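Putative SnoaL-like polyketide cyclase (Jannaschia sp., PDB 3KKG) probably catalyses ring closure of a polyketide-type substrate, as a SnoaL-like member of the NTF2 clan. Local coordinates at residues E8-N11 against V12-V15; R17-D20 against E21-A25; D31-R34 against E35-P39; I58-N61 against A62-E66. One frame throughout, in Å; residues are numbered along the deposited sequence.

How the contacts relate
The four contacts follow one another along the chain, each a local one. Contact 1 lies on helix 6-16, contact 2 in the loop that follows it, contact 3 where helix 29-36 passes into strand 37-38, and contact 4 on helix 54-67. Contacts 1 and 4 are far apart, with centres about 24 Å from each other on opposite sides of the chain's centre. Contacts 2 and 3, whose centres lie about 12 Å apart, are linked by Gly22 and Trp33; Phe65 of contact 4 packs on Trp23 of contact 2, and Asn61 meets Trp33 of contact 3. Together they belong to the helices and the connecting loop that accompany the sheet in an NTF2-like fold.

Contact 1. Residues E8-N11 against V12-V15; sequences ETQN and VETV
The Gln10 amide and the Glu13 carboxylate, the flat groups that meet here, are turned 66° against each other and joined by two waters. Water 1 gives a hydrogen bond to Gln10 OE1 at 3.0 Å and a weak one to Glu13 OE2. Water 2 takes one from Gln10 NE2 at 2.7 Å and gives one to Glu13 OE1, so each end of the amide has its own water link to the carboxylate. Gln10 leaves the helix with CG opposite its backbone N (chi1 -173°) and then bends at chi2 (57°), which carries the amide across the Glu13 side chain at about a right angle. The same bend leaves NE2 3.2 Å from Thr14 OG1, one turn further along. That hydroxyl also lies 3.1 Å from Gln10 O, the acceptor of the Thr14 N bond at 2.9 Å. Glu13 runs extended alongside Thr9, with OE2 3.6 Å from Thr9 OG1, while its backbone N bonds to Thr9 O at 2.9 Å. This polar flank, with its two bridging waters, contrasts with the inner one. There Val12 and Val15 press on the sheet strands, and the Asn11 amide is held by hydrogen bonds from ND2 to Gly82 O and Asp83 OD1. Glu8 is tied down through its carboxylate to the backbone N of Gly82 and of Ser5. The pattern is that of an amphipathic alpha-helix, here the N-terminal helix 6-16 lying against the curved sheet of an NTF2-like fold.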
loop_
_atom_site.group_PDB
_atom_site.type_symbol
_atom_site.label_atom_id
_atom_site.label_comp_id
_atom_site.label_asym_id
_atom_site.label_seq_id
_atom_site.Cartn_x
_atom_site.Cartn_y
_atom_site.Cartn_z
ATOM N N GLU A 8 -0.588 18.242 -12.152
ATOM C CA GLU A 8 -0.121 16.881 -11.846
ATOM C C GLU A 8 1.398 16.794 -11.811
ATOM O O GLU A 8 2.003 16.204 -10.914
ATOM C CB GLU A 8 -0.670 15.883 -12.859
ATOM C CG GLU A 8 -2.165 15.597 -12.648
ATOM C CD GLU A 8 -2.746 14.665 -13.712
ATOM O OE1 GLU A 8 -2.265 14.715 -14.858
ATOM O OE2 GLU A 8 -3.709 13.939 -13.425
ATOM N N THR A 9 2.046 17.340 -12.837
ATOM C CA THR A 9 3.496 17.270 -12.851
ATOM C C THR A 9 4.121 18.049 -11.675
ATOM O O THR A 9 5.089 17.585 -11.084
ATOM C CB THR A 9 4.112 17.662 -14.215
ATOM O OG1 THR A 9 5.513 17.365 -14.190
ATOM C CG2 THR A 9 3.895 19.118 -14.483
ATOM N N GLN A 10 3.566 19.209 -11.328
ATOM C CA GLN A 10 4.087 19.937 -10.170
ATOM C C GLN A 10 3.847 19.176 -8.867
ATOM O O GLN A 10 4.716 19.132 -7.993
ATOM C CB GLN A 10 3.519 21.340 -10.076
ATOM C CG GLN A 10 4.202 22.155 -8.960
ATOM C CD GLN A 10 5.721 22.260 -9.129
ATOM O OE1 GLN A 10 6.196 22.864 -10.114
ATOM N NE2 GLN A 10 6.486 21.675 -8.195
ATOM N N ASN A 11 2.696 18.493 -8.784
ATOM C CA ASN A 11 2.403 17.684 -7.604
ATOM C C ASN A 11 3.465 16.605 -7.477
ATOM O O ASN A 11 3.951 16.322 -6.360
ATOM C CB ASN A 11 1.036 17.063 -7.761
ATOM C CG ASN A 11 -0.111 18.013 -7.374
ATOM O OD1 ASN A 11 0.101 19.085 -6.824
ATOM N ND2 ASN A 11 -1.349 17.557 -7.653
ATOM N N VAL A 12 3.797 15.949 -8.609
ATOM C CA VAL A 12 4.825 14.898 -8.584
ATOM C C VAL A 12 6.191 15.433 -8.176
ATOM O O VAL A 12 6.922 14.830 -7.378
ATOM C CB VAL A 12 4.879 14.131 -9.932
ATOM C CG1 VAL A 12 6.109 13.214 -9.976
ATOM C CG2 VAL A 12 3.590 13.264 -10.099
ATOM N N GLU A 13 6.547 16.549 -8.797
ATOM C CA GLU A 13 7.845 17.143 -8.474
ATOM C C GLU A 13 7.957 17.453 -6.976
ATOM O O GLU A 13 8.984 17.167 -6.304
ATOM C CB GLU A 13 8.095 18.384 -9.330
ATOM C CG GLU A 13 8.277 18.063 -10.840
ATOM C CD GLU A 13 8.532 19.308 -11.700
ATOM O OE1 GLU A 13 9.078 20.290 -11.159
ATOM O OE2 GLU A 13 8.271 19.263 -12.916
ATOM N N THR A 14 6.914 18.044 -6.437
ATOM C CA THR A 14 6.875 18.373 -5.012
ATOM C C THR A 14 6.977 17.120 -4.146
ATOM O O THR A 14 7.791 17.083 -3.203
ATOM C CB THR A 14 5.624 19.197 -4.708
ATOM O OG1 THR A 14 5.752 20.464 -5.369
ATOM C CG2 THR A 14 5.363 19.367 -3.174
ATOM N N VAL A 15 6.192 16.095 -4.453
ATOM C CA VAL A 15 6.244 14.870 -3.665
ATOM C C VAL A 15 7.583 14.145 -3.753
ATOM O O VAL A 15 8.115 13.626 -2.760
ATOM C CB VAL A 15 5.098 13.910 -4.075
ATOM C CG1 VAL A 15 5.399 12.528 -3.612
ATOM C CG2 VAL A 15 3.771 14.469 -3.566
HETATM O O HOH W 1 6.402 21.676 -12.848
HETATM O O HOH W 2 9.024 21.611 -9.077
#

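Contact 2. Residues R17-D20 against E21-A25; sequences RLFD and EGWGA
Glu21 reaches Arg17 because its CG sits between the backbone N and the carbonyl carbon (chi1 54°) and its chain then bends sharply at chi2, while Arg17 bends at chi3 to bring NE round to it. The type I beta turn from Asp20 to Trp23 carries Glu21 at its second position, just past helix 6-16 in this NTF2-like fold. The result is a salt bridge of 2.8 Å from Arg17 NE to Glu21 OE2, nearly straight at 172°. The oxygen lies in the guanidinium plane, but the nitrogen meets it from well above the carboxylate plane. Glu21 OE1 stands only 3.1 Å from Asp20 OD2, a like-charged pair that the arginine probably helps to offset. Along the backbone, Arg17 O takes hydrogen bonds from Asp20 N and, at 2.8 Å, from Gly22 N, which approach from opposite faces of its plane. The turn closes with Trp23 N to Asp20 O at 3.2 Å. The indole of Trp23 is held by NE1 bonding to Leu71 O and by an edge-to-face stack with Phe65. Leu18 O lies at the indole edge, in its plane, 3.8 Å from Trp23 CE3.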
loop_
_atom_site.group_PDB
_atom_site.type_symbol
_atom_site.label_atom_id
_atom_site.label_comp_id
_atom_site.label_asym_id
_atom_site.label_seq_id
_atom_site.Cartn_x
_atom_site.Cartn_y
_atom_site.Cartn_z
ATOM N N ARG A 17 10.520 15.233 -3.943
ATOM C CA ARG A 17 11.525 15.824 -3.052
ATOM C C ARG A 17 11.572 15.102 -1.724
ATOM O O ARG A 17 12.639 14.997 -1.113
ATOM C CB ARG A 17 11.253 17.305 -2.812
ATOM C CG ARG A 17 11.324 18.151 -4.025
ATOM C CD ARG A 17 11.230 19.645 -3.722
ATOM N NE ARG A 17 12.342 20.079 -2.870
ATOM C CZ ARG A 17 12.251 20.955 -1.874
ATOM N NH1 ARG A 17 11.098 21.533 -1.555
ATOM N NH2 ARG A 17 13.346 21.272 -1.192
ATOM N N LEU A 18 10.437 14.523 -1.299
ATOM C CA LEU A 18 10.381 13.822 -0.030
ATOM C C LEU A 18 11.136 12.499 -0.034
ATOM O O LEU A 18 11.368 11.912 1.009
ATOM C CB LEU A 18 8.924 13.565 0.355
ATOM C CG LEU A 18 8.051 14.819 0.509
ATOM C CD1 LEU A 18 6.579 14.496 0.685
ATOM C CD2 LEU A 18 8.609 15.686 1.704
ATOM N N PHE A 19 11.545 12.054 -1.209
ATOM C CA PHE A 19 12.289 10.822 -1.373
ATOM C C PHE A 19 13.787 11.077 -1.610
ATOM O O PHE A 19 14.533 10.120 -1.802
ATOM C CB PHE A 19 11.694 9.944 -2.482
ATOM C CG PHE A 19 10.301 9.462 -2.127
ATOM C CD1 PHE A 19 9.196 10.277 -2.322
ATOM C CD2 PHE A 19 10.151 8.278 -1.450
ATOM C CE1 PHE A 19 7.949 9.844 -1.925
ATOM C CE2 PHE A 19 8.872 7.833 -1.060
ATOM C CZ PHE A 19 7.799 8.644 -1.282
ATOM N N ASP A 20 14.183 12.351 -1.590
ATOM C CA ASP A 20 15.588 12.755 -1.784
ATOM C C ASP A 20 15.950 13.710 -0.655
ATOM O O ASP A 20 16.318 13.263 0.443
ATOM C CB ASP A 20 15.775 13.333 -3.203
ATOM C CG ASP A 20 17.180 13.802 -3.458
ATOM O OD1 ASP A 20 18.092 13.190 -2.909
ATOM O OD2 ASP A 20 17.290 14.692 -4.315
ATOM N N GLU A 21 15.853 15.013 -0.880
ATOM C CA GLU A 21 16.233 15.976 0.165
ATOM C C GLU A 21 15.347 15.906 1.431
ATOM O O GLU A 21 15.774 16.275 2.530
ATOM C CB GLU A 21 16.241 17.397 -0.367
ATOM C CG GLU A 21 14.975 17.886 -1.050
ATOM C CD GLU A 21 14.994 17.745 -2.590
ATOM O OE1 GLU A 21 15.237 16.636 -3.145
ATOM O OE2 GLU A 21 14.746 18.775 -3.259
ATOM N N GLY A 22 14.105 15.434 1.272
ATOM C CA GLY A 22 13.156 15.298 2.376
ATOM C C GLY A 22 13.067 13.897 2.950
ATOM O O GLY A 22 12.175 13.605 3.738
ATOM N N TRP A 23 13.982 13.021 2.557
ATOM C CA TRP A 23 14.007 11.624 3.071
ATOM C C TRP A 23 14.635 11.613 4.466
ATOM O O TRP A 23 15.670 12.268 4.678
ATOM C CB TRP A 23 14.828 10.745 2.144
ATOM C CG TRP A 23 14.879 9.303 2.499
ATOM C CD1 TRP A 23 16.000 8.594 2.768
ATOM C CD2 TRP A 23 13.775 8.386 2.623
ATOM N NE1 TRP A 23 15.676 7.286 3.040
ATOM C CE2 TRP A 23 14.322 7.134 2.961
ATOM C CE3 TRP A 23 12.387 8.501 2.469
ATOM C CZ2 TRP A 23 13.543 6.013 3.176
ATOM C CZ3 TRP A 23 11.614 7.382 2.662
ATOM C CH2 TRP A 23 12.221 6.141 2.994
ATOM N N GLY A 24 14.048 10.829 5.370
ATOM C CA GLY A 24 14.412 10.925 6.781
ATOM C C GLY A 24 15.832 10.504 7.099
ATOM O O GLY A 24 16.342 10.781 8.204
ATOM N N ALA A 25 16.508 9.844 6.189
ATOM C CA ALA A 25 17.896 9.504 6.333
ATOM C C ALA A 25 18.833 10.653 5.936
ATOM O O ALA A 25 20.029 10.523 6.137
ATOM C CB ALA A 25 18.265 8.272 5.561
#

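Contact 3. Residues D31-R34 against E35-P39; sequences DVWR and ETMTP
From Trp33 to Met37 the backbone runs out of helix 29-36 into strand 37-38, the helix-to-strand junction of an NTF2-like fold, where Met37 is first to leave helical torsions and closes a Met-aromatic contact. Two donors share Trp33 O at this helix end. Met37 N, at 2.9 Å, is nearly straight (169°), whereas Thr36 N comes from above the carbonyl plane. One residue back, Thr36 OG1 gives a 2.8 Å hydrogen bond to Val32 O, supplementing the weak one from Thr36 N and tying the side chain to its own helix. Met37, a selenomethionine given in one of two conformers, has CG opposite its carbonyl carbon and a chain bent at chi2 (69°), which folds the tip back over the indole. CE then sits over one face of the six-membered ring of Trp33, 3.7 Å from its centroid, a CH-pi contact, while SE stands obliquely off the five-membered ring. Trp33 NE1 is bonded to Gly22 O, and its ring makes an edge-to-face stack with Trp29, so a hydrogen bond and a stack from outside add to the Met37 contact in fixing the indole. On the outer flank Arg34 NH1 forms a 3.1 Å salt bridge with Asp31 OD1, and Arg34 NE makes a second, to Glu55. At the helix end, water 3 donates to both Arg34 O, at 3.0 Å, and Met37 O, at 2.7 Å.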
loop_
_atom_site.group_PDB
_atom_site.type_symbol
_atom_site.label_atom_id
_atom_site.label_comp_id
_atom_site.label_asym_id
_atom_site.label_seq_id
_atom_site.Cartn_x
_atom_site.Cartn_y
_atom_site.Cartn_z
ATOM N N ASP A 31 13.150 20.446 7.342
ATOM C CA ASP A 31 12.832 21.710 6.720
ATOM C C ASP A 31 12.171 21.502 5.369
ATOM O O ASP A 31 11.314 22.295 4.982
ATOM C CB ASP A 31 14.068 22.594 6.626
ATOM C CG ASP A 31 14.508 23.117 7.985
ATOM O OD1 ASP A 31 13.649 23.334 8.898
ATOM O OD2 ASP A 31 15.726 23.344 8.137
ATOM N N VAL A 32 12.500 20.402 4.685
ATOM C CA VAL A 32 11.827 20.072 3.421
ATOM C C VAL A 32 10.352 19.712 3.719
ATOM O O VAL A 32 9.430 20.125 3.026
ATOM C CB VAL A 32 12.523 18.912 2.636
ATOM C CG1 VAL A 32 11.683 18.500 1.392
ATOM C CG2 VAL A 32 13.953 19.301 2.230
ATOM N N TRP A 33 10.135 18.916 4.756
ATOM C CA TRP A 33 8.767 18.630 5.172
ATOM C C TRP A 33 8.001 19.925 5.511
ATOM O O TRP A 33 6.860 20.111 5.098
ATOM C CB TRP A 33 8.741 17.672 6.362
ATOM C CG TRP A 33 8.929 16.221 6.021
ATOM C CD1 TRP A 33 9.825 15.699 5.152
ATOM C CD2 TRP A 33 8.201 15.112 6.555
ATOM N NE1 TRP A 33 9.686 14.330 5.086
ATOM C CE2 TRP A 33 8.704 13.946 5.935
ATOM C CE3 TRP A 33 7.156 14.978 7.476
ATOM C CZ2 TRP A 33 8.223 12.675 6.229
ATOM C CZ3 TRP A 33 6.676 13.729 7.752
ATOM C CH2 TRP A 33 7.224 12.599 7.164
ATOM N N ARG A 34 8.639 20.830 6.248
ATOM C CA ARG A 34 7.972 22.081 6.633
ATOM C C ARG A 34 7.613 22.974 5.448
ATOM O O ARG A 34 6.612 23.675 5.492
ATOM C CB ARG A 34 8.802 22.853 7.651
ATOM C CG ARG A 34 8.914 22.130 8.975
ATOM C CD ARG A 34 9.731 22.888 9.987
ATOM N NE ARG A 34 9.867 22.112 11.226
ATOM C CZ ARG A 34 11.005 21.602 11.701
ATOM N NH1 ARG A 34 12.171 21.774 11.087
ATOM N NH2 ARG A 34 10.979 20.904 12.820
ATOM N N GLU A 35 8.402 22.927 4.381
ATOM C CA GLU A 35 8.063 23.680 3.168
ATOM C C GLU A 35 7.073 22.993 2.223
ATOM O O GLU A 35 6.447 23.638 1.392
ATOM C CB GLU A 35 9.312 24.103 2.422
ATOM C CG GLU A 35 10.170 23.047 1.775
ATOM C CD GLU A 35 11.475 23.670 1.226
ATOM O OE1 GLU A 35 11.371 24.615 0.417
ATOM O OE2 GLU A 35 12.588 23.256 1.635
ATOM N N THR A 36 6.905 21.684 2.378
ATOM C CA THR A 36 6.077 20.864 1.481
ATOM C C THR A 36 4.667 20.573 2.023
ATOM O O THR A 36 3.681 20.504 1.289
ATOM C CB THR A 36 6.833 19.514 1.256
ATOM O OG1 THR A 36 8.093 19.819 0.623
ATOM C CG2 THR A 36 6.073 18.581 0.320
HETATM N N MSE A 37 4.613 20.259 3.321
HETATM C CA MSE A 37 3.356 19.897 4.006
HETATM C C MSE A 37 2.691 21.153 4.579
HETATM O O MSE A 37 3.370 22.127 4.938
HETATM C CB MSE A 37 3.611 18.926 5.169
HETATM C CG MSE A 37 3.767 17.452 4.810
HETATM SE SE MSE A 37 5.427 16.991 3.816
HETATM C CE MSE A 37 5.429 15.059 4.188
ATOM N N THR A 38 1.367 21.084 4.713
ATOM C CA THR A 38 0.596 22.127 5.421
ATOM C C THR A 38 0.732 21.908 6.930
ATOM O O THR A 38 1.115 20.848 7.397
ATOM C CB THR A 38 -0.882 22.069 5.043
ATOM O OG1 THR A 38 -1.419 20.790 5.413
ATOM C CG2 THR A 38 -1.042 22.312 3.531
ATOM N N PRO A 39 0.475 22.951 7.718
ATOM C CA PRO A 39 0.578 22.814 9.183
ATOM C C PRO A 39 -0.333 21.730 9.774
ATOM O O PRO A 39 0.007 21.097 10.777
ATOM C CB PRO A 39 0.174 24.205 9.689
ATOM C CG PRO A 39 0.356 25.091 8.507
ATOM C CD PRO A 39 0.117 24.318 7.289
HETATM O O HOH W 3 4.148 23.551 7.133
#

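Contact 4. Residues I58-N61 against A62-E66; sequences IAFN and AVLFE
Asn61 and Phe65, one helical turn apart, lie side by side and point the same way, with the amide and ring planes 63° apart. The amide meets the ring at its CE1 corner: Asn61 OD1 and ND2 are each 3.6 Å from Phe65 CE1. Asn61 has CG opposite its backbone N (chi1 -163°), which stands the amide off the helix on the same flank as the ring, while Phe65 has CG beside its own backbone N (chi1 -78°), which tilts the ring back towards Asn61. That tilt also brings Phe65 CD1 to 3.3 Å from Asn61 O, a carbonyl lying at the ring edge, in the ring plane, which already takes the Phe65 N hydrogen bond at 3.1 Å. The second pair is apolar and set differently. Phe60 and Leu64 are inclined to each other, and Leu64 CD1 comes to 3.7 Å from Phe60 CE2, obliquely to the ring. The backbone bonds beneath both pairs are regular, with Ala62 N to Ile58 O at 2.9 Å and Leu64 N to Phe60 O at 3.2 Å. Beyond the helix, Phe60 stacks edge-to-face with Phe45, and Asn61 packs on Trp29 and Trp33 of helix 29-36. Glycol molecules, probably from the crystallisation liquor, lie near Phe60 and Leu64, consistent with a pocket wall though no ligand is established. Pairs spaced four residues apart like these are what an alpha-helix gives, here helix 54-67 packed beside helix 29-36 in an NTF2-like fold.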
loop_
_atom_site.group_PDB
_atom_site.type_symbol
_atom_site.label_atom_id
_atom_site.label_comp_id
_atom_site.label_asym_id
_atom_site.label_seq_id
_atom_site.Cartn_x
_atom_site.Cartn_y
_atom_site.Cartn_z
ATOM N N ILE A 58 6.340 14.958 11.753
ATOM C CA ILE A 58 7.782 14.940 11.699
ATOM C C ILE A 58 8.414 14.130 12.833
ATOM O O ILE A 58 9.323 13.347 12.608
ATOM C CB ILE A 58 8.343 16.409 11.696
ATOM C CG1 ILE A 58 8.127 17.064 10.329
ATOM C CG2 ILE A 58 9.851 16.479 12.087
ATOM C CD1 ILE A 58 8.494 18.549 10.334
ATOM N N ALA A 59 7.933 14.339 14.052
ATOM C CA ALA A 59 8.423 13.587 15.203
ATOM C C ALA A 59 8.256 12.079 15.021
ATOM O O ALA A 59 9.146 11.308 15.355
ATOM C CB ALA A 59 7.711 14.062 16.469
ATOM N N PHE A 60 7.112 11.680 14.484
ATOM C CA PHE A 60 6.822 10.274 14.242
ATOM C C PHE A 60 7.805 9.728 13.198
ATOM O O PHE A 60 8.351 8.609 13.322
ATOM C CB PHE A 60 5.372 10.110 13.786
ATOM C CG PHE A 60 4.981 8.696 13.502
ATOM C CD1 PHE A 60 4.571 7.868 14.514
ATOM C CD2 PHE A 60 5.066 8.182 12.226
ATOM C CE1 PHE A 60 4.221 6.549 14.242
ATOM C CE2 PHE A 60 4.715 6.839 11.956
ATOM C CZ PHE A 60 4.303 6.041 12.948
ATOM N N ASN A 61 8.020 10.474 12.103
ATOM C CA ASN A 61 8.965 10.017 11.089
ATOM C C ASN A 61 10.371 9.844 11.652
ATOM O O ASN A 61 11.048 8.866 11.356
ATOM C CB ASN A 61 8.976 11.014 9.911
ATOM C CG ASN A 61 9.575 10.462 8.651
ATOM O OD1 ASN A 61 10.496 11.065 8.061
ATOM N ND2 ASN A 61 9.003 9.433 8.157
ATOM N N ALA A 62 10.769 10.799 12.488
ATOM C CA ALA A 62 12.076 10.754 13.115
ATOM C C ALA A 62 12.257 9.483 13.932
ATOM O O ALA A 62 13.316 8.857 13.836
ATOM C CB ALA A 62 12.323 12.021 13.990
ATOM N N VAL A 63 11.216 9.079 14.658
ATOM C CA VAL A 63 11.258 7.822 15.435
ATOM C C VAL A 63 11.501 6.633 14.537
ATOM O O VAL A 63 12.325 5.780 14.805
ATOM C CB VAL A 63 9.980 7.616 16.304
ATOM C CG1 VAL A 63 9.918 6.179 16.893
ATOM C CG2 VAL A 63 9.924 8.655 17.374
ATOM N N LEU A 64 10.782 6.565 13.422
ATOM C CA LEU A 64 11.004 5.466 12.516
ATOM C C LEU A 64 12.456 5.379 12.055
ATOM O O LEU A 64 13.048 4.311 11.983
ATOM C CB LEU A 64 10.050 5.555 11.294
ATOM C CG LEU A 64 8.541 5.513 11.533
ATOM C CD1 LEU A 64 7.770 5.768 10.210
ATOM C CD2 LEU A 64 8.131 4.170 12.140
ATOM N N PHE A 65 13.042 6.521 11.635
ATOM C CA PHE A 65 14.394 6.550 11.147
ATOM C C PHE A 65 15.472 6.295 12.208
ATOM O O PHE A 65 16.579 5.976 11.864
ATOM C CB PHE A 65 14.664 7.831 10.341
ATOM C CG PHE A 65 14.076 7.747 8.940
ATOM C CD1 PHE A 65 12.791 8.102 8.702
ATOM C CD2 PHE A 65 14.840 7.256 7.911
ATOM C CE1 PHE A 65 12.218 7.967 7.452
ATOM C CE2 PHE A 65 14.324 7.137 6.650
ATOM C CZ PHE A 65 12.999 7.487 6.413
ATOM N N GLU A 66 15.138 6.430 13.490
ATOM C CA GLU A 66 16.084 5.974 14.491
ATOM C C GLU A 66 16.321 4.458 14.378
ATOM O O GLU A 66 17.363 3.946 14.748
ATOM C CB GLU A 66 15.616 6.353 15.892
ATOM C CG GLU A 66 15.775 7.816 16.099
ATOM C CD GLU A 66 15.139 8.329 17.341
ATOM O OE1 GLU A 66 14.479 7.561 18.090
ATOM O OE2 GLU A 66 15.329 9.534 17.587
#